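Local coordinates for ribosomal RNA small subunit methyltransferase E (Bacillus subtilis, PDB 1VHK), which probably methylates N3 of a single uridine in 16S rRNA of the assembled small ribosomal subunit, with S-adenosyl-L-methionine as methyl donor, at residues 19-33 with 55-69. Numbering follows the deposited sequence.
Sequences PTFSITGEEVHHIVN and CELQSVSKDKVSCLV
Cys67 N gives its hydrogen to Phe21 O at 2.7 Å, and Phe21 N returns a bond to Cys67 O, so the two residues bind each other twice through their backbones. Two residues on, Ile23 N meets Val65 O at 2.7 Å in the carbonyl plane, while the return bond from Val65 N to Ile23 O is longer and more bent. Strand 21-24 thus joins strand 64-69 as an antiparallel neighbour at the margin of the five-stranded sheet in the PUA domain. Beyond the Phe21-Cys67 pair, a water links Pro19 O to Val69 N.

The Phe21 ring folds back over its partner. Its CG sits between the backbone N and carbonyl carbon (chi1 67°), which lays one ring face on Cys67 CB, 3.7 Å from the ring centroid, as a CH-pi contact. Cys55 SG meets the ring edge in plane, 3.5 Å from Phe21 CZ. Cys67 SG turns to Ile23 CD1 at 3.6 Å. Ile15 of helix 12-16 also touches Phe21.

After Gly25, the N-cap, helix 26-33 crosses strand 64-69 at 81°. Val65 CG2 packs against Val32 CG2 at 3.6 Å and Ile31 CG2. Val28 lies on the backbone of Asp63. At the exposed end of the contact, the bent chain of Lys62 brings NZ to Asn33 OD1 at 3.0 Å, tilted from the carbonyl plane. Asn33 ND2 donates to His29 ND1, so both ends of the amide are used, which probably limits its rotation. Backbone bonds therefore set the strand pairing, the two cysteines hold the ring, and Val65 with the 61-63 turn carries the helix.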
ATOM      1  N   PRO A  19       3.884  39.051  -4.172  1.00 64.86           N
ATOM      2  CA  PRO A  19       2.607  38.941  -3.491  1.00 63.35           C
ATOM      3  C   PRO A  19       1.714  37.833  -4.000  1.00 61.84           C
ATOM      4  O   PRO A  19       0.828  37.347  -3.280  1.00 60.70           O
ATOM      5  CB  PRO A  19       1.971  40.310  -3.624  1.00 63.23           C
ATOM      6  CG  PRO A  19       2.987  41.201  -4.221  1.00 63.73           C
ATOM      7  CD  PRO A  19       3.942  40.304  -4.971  1.00 64.50           C
ATOM      8  N   THR A  20       1.853  37.454  -5.258  1.00 59.97           N
ATOM      9  CA  THR A  20       1.132  36.374  -5.892  1.00 57.44           C
ATOM     10  C   THR A  20       2.147  35.607  -6.763  1.00 56.07           C
ATOM     11  O   THR A  20       3.279  36.075  -6.889  1.00 56.38           O
ATOM     12  CB  THR A  20      -0.014  36.800  -6.809  1.00 58.89           C
ATOM     13  OG1 THR A  20       0.533  37.500  -7.943  1.00 59.70           O
ATOM     14  CG2 THR A  20      -1.060  37.647  -6.124  1.00 58.15           C
ATOM     15  N   PHE A  21       1.754  34.483  -7.316  1.00 54.41           N
ATOM     16  CA  PHE A  21       2.651  33.702  -8.173  1.00 52.47           C
ATOM     17  C   PHE A  21       1.796  33.093  -9.273  1.00 52.37           C
ATOM     18  O   PHE A  21       0.588  33.002  -9.089  1.00 50.93           O
ATOM     19  CB  PHE A  21       3.431  32.653  -7.402  1.00 51.24           C
ATOM     20  CG  PHE A  21       2.589  31.539  -6.844  1.00 51.44           C
ATOM     21  CD1 PHE A  21       1.947  31.690  -5.626  1.00 52.55           C
ATOM     22  CD2 PHE A  21       2.405  30.362  -7.546  1.00 49.68           C
ATOM     23  CE1 PHE A  21       1.157  30.685  -5.108  1.00 52.77           C
ATOM     24  CE2 PHE A  21       1.613  29.358  -7.042  1.00 51.43           C
ATOM     25  CZ  PHE A  21       0.988  29.516  -5.817  1.00 52.41           C
ATOM     26  N   SER A  22       2.385  32.721 -10.395  1.00 54.16           N
ATOM     27  CA  SER A  22       1.601  32.172 -11.488  1.00 56.13           C
ATOM     28  C   SER A  22       2.074  30.807 -11.965  1.00 58.32           C
ATOM     29  O   SER A  22       3.244  30.458 -11.968  1.00 58.35           O
ATOM     30  CB  SER A  22       1.545  33.153 -12.664  1.00 53.63           C
ATOM     31  OG  SER A  22       2.815  33.714 -12.889  1.00 49.61           O
ATOM     32  N   ILE A  23       1.085  30.024 -12.382  1.00 59.60           N
ATOM     33  CA  ILE A  23       1.265  28.675 -12.850  1.00 61.74           C
ATOM     34  C   ILE A  23       1.257  28.612 -14.371  1.00 64.71           C
ATOM     35  O   ILE A  23       0.282  29.002 -15.019  1.00 63.88           O
ATOM     36  CB  ILE A  23       0.131  27.766 -12.300  1.00 58.33           C
ATOM     37  CG1 ILE A  23       0.021  27.930 -10.788  1.00 56.17           C
ATOM     38  CG2 ILE A  23       0.377  26.321 -12.690  1.00 57.61           C
ATOM     39  CD1 ILE A  23      -1.003  27.064 -10.107  1.00 52.09           C
ATOM     40  N   THR A  24       2.362  28.123 -14.944  1.00 67.25           N
ATOM     41  CA  THR A  24       2.460  27.979 -16.389  1.00 70.24           C
ATOM     42  C   THR A  24       2.736  26.530 -16.793  1.00 72.53           C
ATOM     43  O   THR A  24       3.176  25.697 -16.006  1.00 72.22           O
ATOM     44  CB  THR A  24       3.501  28.906 -17.033  1.00 67.35           C
ATOM     45  OG1 THR A  24       4.755  28.761 -16.366  1.00 68.65           O
ATOM     46  CG2 THR A  24       3.075  30.361 -16.977  1.00 66.17           C
ATOM     47  N   GLY A  25       2.197  26.152 -17.965  1.00 74.56           N
ATOM     48  CA  GLY A  25       2.395  24.852 -18.529  1.00 76.38           C
ATOM     49  C   GLY A  25       1.239  23.876 -18.462  1.00 77.12           C
ATOM     50  O   GLY A  25       0.078  24.202 -18.703  1.00 77.12           O
ATOM     51  N   GLU A  26       1.591  22.612 -18.229  1.00 77.34           N
ATOM     52  CA  GLU A  26       0.700  21.483 -18.117  1.00 77.10           C
ATOM     53  C   GLU A  26      -0.473  21.763 -17.164  1.00 75.19           C
ATOM     54  O   GLU A  26      -1.625  21.619 -17.531  1.00 74.38           O
ATOM     55  CB  GLU A  26       1.454  20.271 -17.526  1.00 81.45           C
ATOM     56  CG  GLU A  26       1.641  19.082 -18.437  1.00 84.95           C
ATOM     57  CD  GLU A  26       2.480  17.988 -17.791  1.00 87.75           C
ATOM     58  OE1 GLU A  26       3.287  17.347 -18.500  1.00 88.85           O
ATOM     59  OE2 GLU A  26       2.347  17.790 -16.562  1.00 88.13           O
ATOM     60  N   GLU A  27      -0.108  22.119 -15.943  1.00 73.64           N
ATOM     61  CA  GLU A  27      -0.984  22.416 -14.850  1.00 71.78           C
ATOM     62  C   GLU A  27      -2.043  23.457 -15.145  1.00 70.09           C
ATOM     63  O   GLU A  27      -3.165  23.323 -14.646  1.00 69.35           O
ATOM     64  CB  GLU A  27      -0.169  22.847 -13.618  1.00 73.71           C
ATOM     65  CG  GLU A  27       0.328  21.714 -12.761  1.00 75.20           C
ATOM     66  CD  GLU A  27       1.638  21.103 -13.206  1.00 75.83           C
ATOM     67  OE1 GLU A  27       1.766  19.860 -13.108  1.00 72.87           O
ATOM     68  OE2 GLU A  27       2.545  21.854 -13.632  1.00 76.73           O
ATOM     69  N   VAL A  28      -1.726  24.501 -15.915  1.00 69.07           N
ATOM     70  CA  VAL A  28      -2.755  25.499 -16.229  1.00 68.47           C
ATOM     71  C   VAL A  28      -3.923  24.794 -16.915  1.00 67.36           C
ATOM     72  O   VAL A  28      -5.052  24.875 -16.433  1.00 66.92           O
ATOM     73  CB  VAL A  28      -2.306  26.729 -16.984  1.00 69.23           C
ATOM     74  CG1 VAL A  28      -0.796  26.944 -16.943  1.00 67.61           C
ATOM     75  CG2 VAL A  28      -2.803  26.783 -18.415  1.00 70.15           C
ATOM     76  N   HIS A  29      -3.638  24.022 -17.955  1.00 66.80           N
ATOM     77  CA  HIS A  29      -4.649  23.273 -18.675  1.00 66.43           C
ATOM     78  C   HIS A  29      -5.502  22.417 -17.748  1.00 65.11           C
ATOM     79  O   HIS A  29      -6.714  22.285 -17.948  1.00 64.80           O
ATOM     80  CB  HIS A  29      -4.027  22.370 -19.758  1.00 69.85           C
ATOM     81  CG  HIS A  29      -5.045  21.416 -20.325  1.00 71.87           C
ATOM     82  ND1 HIS A  29      -6.053  21.838 -21.166  1.00 73.95           N
ATOM     83  CD2 HIS A  29      -5.252  20.099 -20.123  1.00 72.67           C
ATOM     84  CE1 HIS A  29      -6.810  20.803 -21.504  1.00 72.40           C
ATOM     85  NE2 HIS A  29      -6.357  19.741 -20.874  1.00 72.60           N
ATOM     86  N   HIS A  30      -4.862  21.742 -16.799  1.00 63.79           N
ATOM     87  CA  HIS A  30      -5.594  20.936 -15.833  1.00 63.11           C
ATOM     88  C   HIS A  30      -6.440  21.853 -14.946  1.00 64.55           C
ATOM     89  O   HIS A  30      -7.610  21.563 -14.691  1.00 64.35           O
ATOM     90  CB  HIS A  30      -4.654  20.087 -14.986  1.00 58.18           C
ATOM     91  CG  HIS A  30      -5.383  19.130 -14.086  1.00 54.97           C
ATOM     92  ND1 HIS A  30      -5.676  19.431 -12.766  1.00 53.36           N
ATOM     93  CD2 HIS A  30      -5.903  17.906 -14.317  1.00 51.82           C
ATOM     94  CE1 HIS A  30      -6.326  18.419 -12.225  1.00 51.59           C
ATOM     95  NE2 HIS A  30      -6.481  17.485 -13.140  1.00 50.83           N
ATOM     96  N   ILE A  31      -5.862  22.979 -14.509  1.00 65.25           N
ATOM     97  CA  ILE A  31      -6.617  23.916 -13.692  1.00 66.95           C
ATOM     98  C   ILE A  31      -7.789  24.501 -14.480  1.00 69.10           C
ATOM     99  O   ILE A  31      -8.952  24.319 -14.108  1.00 68.44           O
ATOM    100  CB  ILE A  31      -5.758  25.051 -13.131  1.00 64.81           C
ATOM    101  CG1 ILE A  31      -4.665  24.487 -12.208  1.00 65.19           C
ATOM    102  CG2 ILE A  31      -6.609  26.057 -12.362  1.00 60.81           C
ATOM    103  CD1 ILE A  31      -3.474  25.406 -12.048  1.00 62.61           C
ATOM    104  N   VAL A  32      -7.490  25.140 -15.596  1.00 71.23           N
ATOM    105  CA  VAL A  32      -8.470  25.802 -16.419  1.00 74.45           C
ATOM    106  C   VAL A  32      -9.403  24.926 -17.220  1.00 76.63           C
ATOM    107  O   VAL A  32     -10.633  25.053 -17.066  1.00 76.78           O
ATOM    108  CB  VAL A  32      -7.810  26.828 -17.378  1.00 73.62           C
ATOM    109  CG1 VAL A  32      -8.875  27.654 -18.076  1.00 74.09           C
ATOM    110  CG2 VAL A  32      -6.856  27.719 -16.602  1.00 73.40           C
ATOM    111  N   ASN A  33      -8.899  24.107 -18.136  1.00 78.63           N
ATOM    112  CA  ASN A  33      -9.745  23.292 -18.996  1.00 80.52           C
ATOM    113  C   ASN A  33     -10.331  22.060 -18.345  1.00 80.94           C
ATOM    114  O   ASN A  33     -11.562  21.918 -18.268  1.00 81.65           O
ATOM    115  CB  ASN A  33      -9.010  22.920 -20.285  1.00 81.52           C
ATOM    116  CG  ASN A  33      -8.682  24.127 -21.138  1.00 84.07           C
ATOM    117  OD1 ASN A  33      -9.555  24.958 -21.392  1.00 85.33           O
ATOM    118  ND2 ASN A  33      -7.433  24.233 -21.578  1.00 84.52           N
ATOM    119  N   CYS A  55      -3.518  27.687  -1.546  1.00 42.36           N
ATOM    120  CA  CYS A  55      -3.596  28.824  -2.445  1.00 43.50           C
ATOM    121  C   CYS A  55      -5.020  29.102  -2.923  1.00 43.62           C
ATOM    122  O   CYS A  55      -5.855  28.209  -3.007  1.00 43.41           O
ATOM    123  CB  CYS A  55      -2.688  28.638  -3.660  1.00 44.63           C
ATOM    124  SG  CYS A  55      -0.989  28.178  -3.271  1.00 48.36           S
ATOM    125  N   GLU A  56      -5.231  30.369  -3.254  1.00 43.71           N
ATOM    126  CA  GLU A  56      -6.477  30.894  -3.787  1.00 43.96           C
ATOM    127  C   GLU A  56      -6.261  31.397  -5.213  1.00 45.29           C
ATOM    128  O   GLU A  56      -5.320  32.137  -5.503  1.00 43.82           O
ATOM    129  CB  GLU A  56      -6.996  32.016  -2.880  1.00 40.29           C
ATOM    130  CG  GLU A  56      -8.451  32.360  -2.992  1.00 40.58           C
ATOM    131  CD  GLU A  56      -9.077  33.021  -1.793  1.00 42.11           C
ATOM    132  OE1 GLU A  56      -9.491  32.322  -0.837  1.00 43.56           O
ATOM    133  OE2 GLU A  56      -9.258  34.266  -1.781  1.00 40.88           O
ATOM    134  N   LEU A  57      -7.082  30.942  -6.162  1.00 48.18           N
ATOM    135  CA  LEU A  57      -6.933  31.423  -7.537  1.00 51.33           C
ATOM    136  C   LEU A  57      -7.421  32.875  -7.627  1.00 54.38           C
ATOM    137  O   LEU A  57      -8.579  33.202  -7.430  1.00 52.40           O
ATOM    138  CB  LEU A  57      -7.606  30.536  -8.538  1.00 53.06           C
ATOM    139  CG  LEU A  57      -6.957  29.213  -8.934  1.00 55.89           C
ATOM    140  CD1 LEU A  57      -5.442  29.245  -8.771  1.00 53.71           C
ATOM    141  CD2 LEU A  57      -7.566  28.048  -8.177  1.00 55.92           C
ATOM    142  N   GLN A  58      -6.454  33.760  -7.805  1.00 58.41           N
ATOM    143  CA  GLN A  58      -6.649  35.186  -7.950  1.00 62.02           C
ATOM    144  C   GLN A  58      -6.929  35.483  -9.428  1.00 64.71           C
ATOM    145  O   GLN A  58      -7.890  36.159  -9.772  1.00 64.54           O
ATOM    146  CB  GLN A  58      -5.404  35.935  -7.486  1.00 64.00           C
ATOM    147  CG  GLN A  58      -5.408  37.419  -7.766  1.00 69.41           C
ATOM    148  CD  GLN A  58      -4.610  38.231  -6.770  1.00 71.97           C
ATOM    149  OE1 GLN A  58      -4.312  39.417  -6.989  1.00 73.29           O
ATOM    150  NE2 GLN A  58      -4.258  37.601  -5.652  1.00 71.04           N
ATOM    151  N   SER A  59      -6.157  34.820 -10.293  1.00 67.46           N
ATOM    152  CA  SER A  59      -6.346  35.011 -11.734  1.00 70.52           C
ATOM    153  C   SER A  59      -6.337  33.697 -12.490  1.00 73.13           C
ATOM    154  O   SER A  59      -5.523  32.807 -12.208  1.00 73.87           O
ATOM    155  CB  SER A  59      -5.285  35.964 -12.274  1.00 67.74           C
ATOM    156  OG  SER A  59      -5.127  35.829 -13.663  1.00 66.24           O
ATOM    157  N   VAL A  60      -7.296  33.521 -13.401  1.00 74.84           N
ATOM    158  CA  VAL A  60      -7.394  32.312 -14.199  1.00 77.70           C
ATOM    159  C   VAL A  60      -7.571  32.631 -15.683  1.00 80.24           C
ATOM    160  O   VAL A  60      -8.618  33.073 -16.144  1.00 80.60           O
ATOM    161  CB  VAL A  60      -8.478  31.345 -13.728  1.00 76.16           C
ATOM    162  CG1 VAL A  60      -8.111  30.693 -12.396  1.00 75.03           C
ATOM    163  CG2 VAL A  60      -9.837  32.012 -13.619  1.00 77.17           C
ATOM    164  N   SER A  61      -6.508  32.396 -16.448  1.00 82.39           N
ATOM    165  CA  SER A  61      -6.498  32.644 -17.889  1.00 84.33           C
ATOM    166  C   SER A  61      -6.468  31.344 -18.670  1.00 85.39           C
ATOM    167  O   SER A  61      -6.840  30.290 -18.147  1.00 85.55           O
ATOM    168  CB  SER A  61      -5.347  33.575 -18.243  1.00 85.29           C
ATOM    169  OG  SER A  61      -4.507  33.079 -19.256  1.00 85.51           O
ATOM    170  N   LYS A  62      -6.079  31.385 -19.934  1.00 86.63           N
ATOM    171  CA  LYS A  62      -6.060  30.191 -20.774  1.00 88.54           C
ATOM    172  C   LYS A  62      -4.683  29.555 -20.815  1.00 88.89           C
ATOM    173  O   LYS A  62      -4.496  28.439 -21.309  1.00 88.83           O
ATOM    174  CB  LYS A  62      -6.542  30.547 -22.186  1.00 90.95           C
ATOM    175  CG  LYS A  62      -6.756  29.380 -23.123  1.00 92.00           C
ATOM    176  CD  LYS A  62      -7.601  28.281 -22.494  1.00 93.54           C
ATOM    177  CE  LYS A  62      -9.013  28.766 -22.203  1.00 94.36           C
ATOM    178  NZ  LYS A  62      -9.692  27.941 -21.170  1.00 95.13           N
ATOM    179  N   ASP A  63      -3.692  30.253 -20.270  1.00 89.01           N
ATOM    180  CA  ASP A  63      -2.323  29.731 -20.299  1.00 89.36           C
ATOM    181  C   ASP A  63      -1.548  30.175 -19.073  1.00 88.66           C
ATOM    182  O   ASP A  63      -0.374  29.859 -18.892  1.00 89.10           O
ATOM    183  CB  ASP A  63      -1.633  30.208 -21.577  1.00 92.81           C
ATOM    184  CG  ASP A  63      -1.659  31.714 -21.741  1.00 94.74           C
ATOM    185  OD1 ASP A  63      -1.113  32.190 -22.765  1.00 95.41           O
ATOM    186  OD2 ASP A  63      -2.211  32.417 -20.866  1.00 95.17           O
ATOM    187  N   LYS A  64      -2.194  31.006 -18.262  1.00 87.65           N
ATOM    188  CA  LYS A  64      -1.579  31.512 -17.040  1.00 85.54           C
ATOM    189  C   LYS A  64      -2.602  31.491 -15.911  1.00 82.75           C
ATOM    190  O   LYS A  64      -3.786  31.751 -16.139  1.00 82.99           O
ATOM    191  CB  LYS A  64      -1.017  32.917 -17.235  1.00 89.40           C
ATOM    192  CG  LYS A  64       0.465  32.955 -17.586  1.00 92.73           C
ATOM    193  CD  LYS A  64       0.698  32.957 -19.087  1.00 94.12           C
ATOM    194  CE  LYS A  64       2.122  32.568 -19.436  1.00 94.78           C
ATOM    195  NZ  LYS A  64       3.119  33.265 -18.570  1.00 95.67           N
ATOM    196  N   VAL A  65      -2.178  31.063 -14.735  1.00 79.46           N
ATOM    197  CA  VAL A  65      -3.076  31.025 -13.571  1.00 75.24           C
ATOM    198  C   VAL A  65      -2.361  31.690 -12.399  1.00 72.04           C
ATOM    199  O   VAL A  65      -1.240  31.314 -12.063  1.00 71.66           O
ATOM    200  CB  VAL A  65      -3.512  29.607 -13.220  1.00 75.52           C
ATOM    201  CG1 VAL A  65      -3.872  29.468 -11.747  1.00 75.96           C
ATOM    202  CG2 VAL A  65      -4.711  29.164 -14.063  1.00 75.08           C
ATOM    203  N   SER A  66      -2.972  32.728 -11.841  1.00 68.80           N
ATOM    204  CA  SER A  66      -2.319  33.450 -10.746  1.00 65.14           C
ATOM    205  C   SER A  66      -2.881  33.018  -9.399  1.00 60.96           C
ATOM    206  O   SER A  66      -4.087  32.830  -9.283  1.00 59.92           O
ATOM    207  CB  SER A  66      -2.442  34.956 -10.942  1.00 67.64           C
ATOM    208  OG  SER A  66      -1.740  35.361 -12.112  1.00 70.61           O
ATOM    209  N   CYS A  67      -1.989  32.854  -8.419  1.00 56.77           N
ATOM    210  CA  CYS A  67      -2.344  32.415  -7.104  1.00 52.49           C
ATOM    211  C   CYS A  67      -1.783  33.279  -5.973  1.00 49.82           C
ATOM    212  O   CYS A  67      -0.684  33.786  -6.020  1.00 49.52           O
ATOM    213  CB  CYS A  67      -1.862  30.971  -6.839  1.00 51.05           C
ATOM    214  SG  CYS A  67      -2.173  29.794  -8.157  1.00 48.83           S
ATOM    215  N   LEU A  68      -2.575  33.343  -4.922  1.00 47.50           N
ATOM    216  CA  LEU A  68      -2.290  34.036  -3.675  1.00 43.79           C
ATOM    217  C   LEU A  68      -2.154  32.970  -2.583  1.00 41.39           C
ATOM    218  O   LEU A  68      -3.049  32.126  -2.525  1.00 38.34           O
ATOM    219  CB  LEU A  68      -3.513  34.906  -3.344  1.00 45.68           C
ATOM    220  CG  LEU A  68      -3.719  35.292  -1.883  1.00 46.70           C
ATOM    221  CD1 LEU A  68      -2.619  36.216  -1.394  1.00 47.54           C
ATOM    222  CD2 LEU A  68      -5.093  35.900  -1.686  1.00 44.67           C
ATOM    223  N   VAL A  69      -1.050  32.924  -1.860  1.00 40.99           N
ATOM    224  CA  VAL A  69      -0.919  31.893  -0.825  1.00 41.05           C
ATOM    225  C   VAL A  69      -1.633  32.328   0.437  1.00 40.86           C
ATOM    226  O   VAL A  69      -1.268  33.309   1.071  1.00 42.14           O
ATOM    227  CB  VAL A  69       0.488  31.384  -0.572  1.00 39.66           C
ATOM    228  CG1 VAL A  69       1.545  32.212  -1.242  1.00 40.07           C
ATOM    229  CG2 VAL A  69       0.791  31.209   0.923  1.00 36.79           C
TER
HETATM  230  O   HOH W   1       0.864  34.886  -2.585  1.00 28.44           O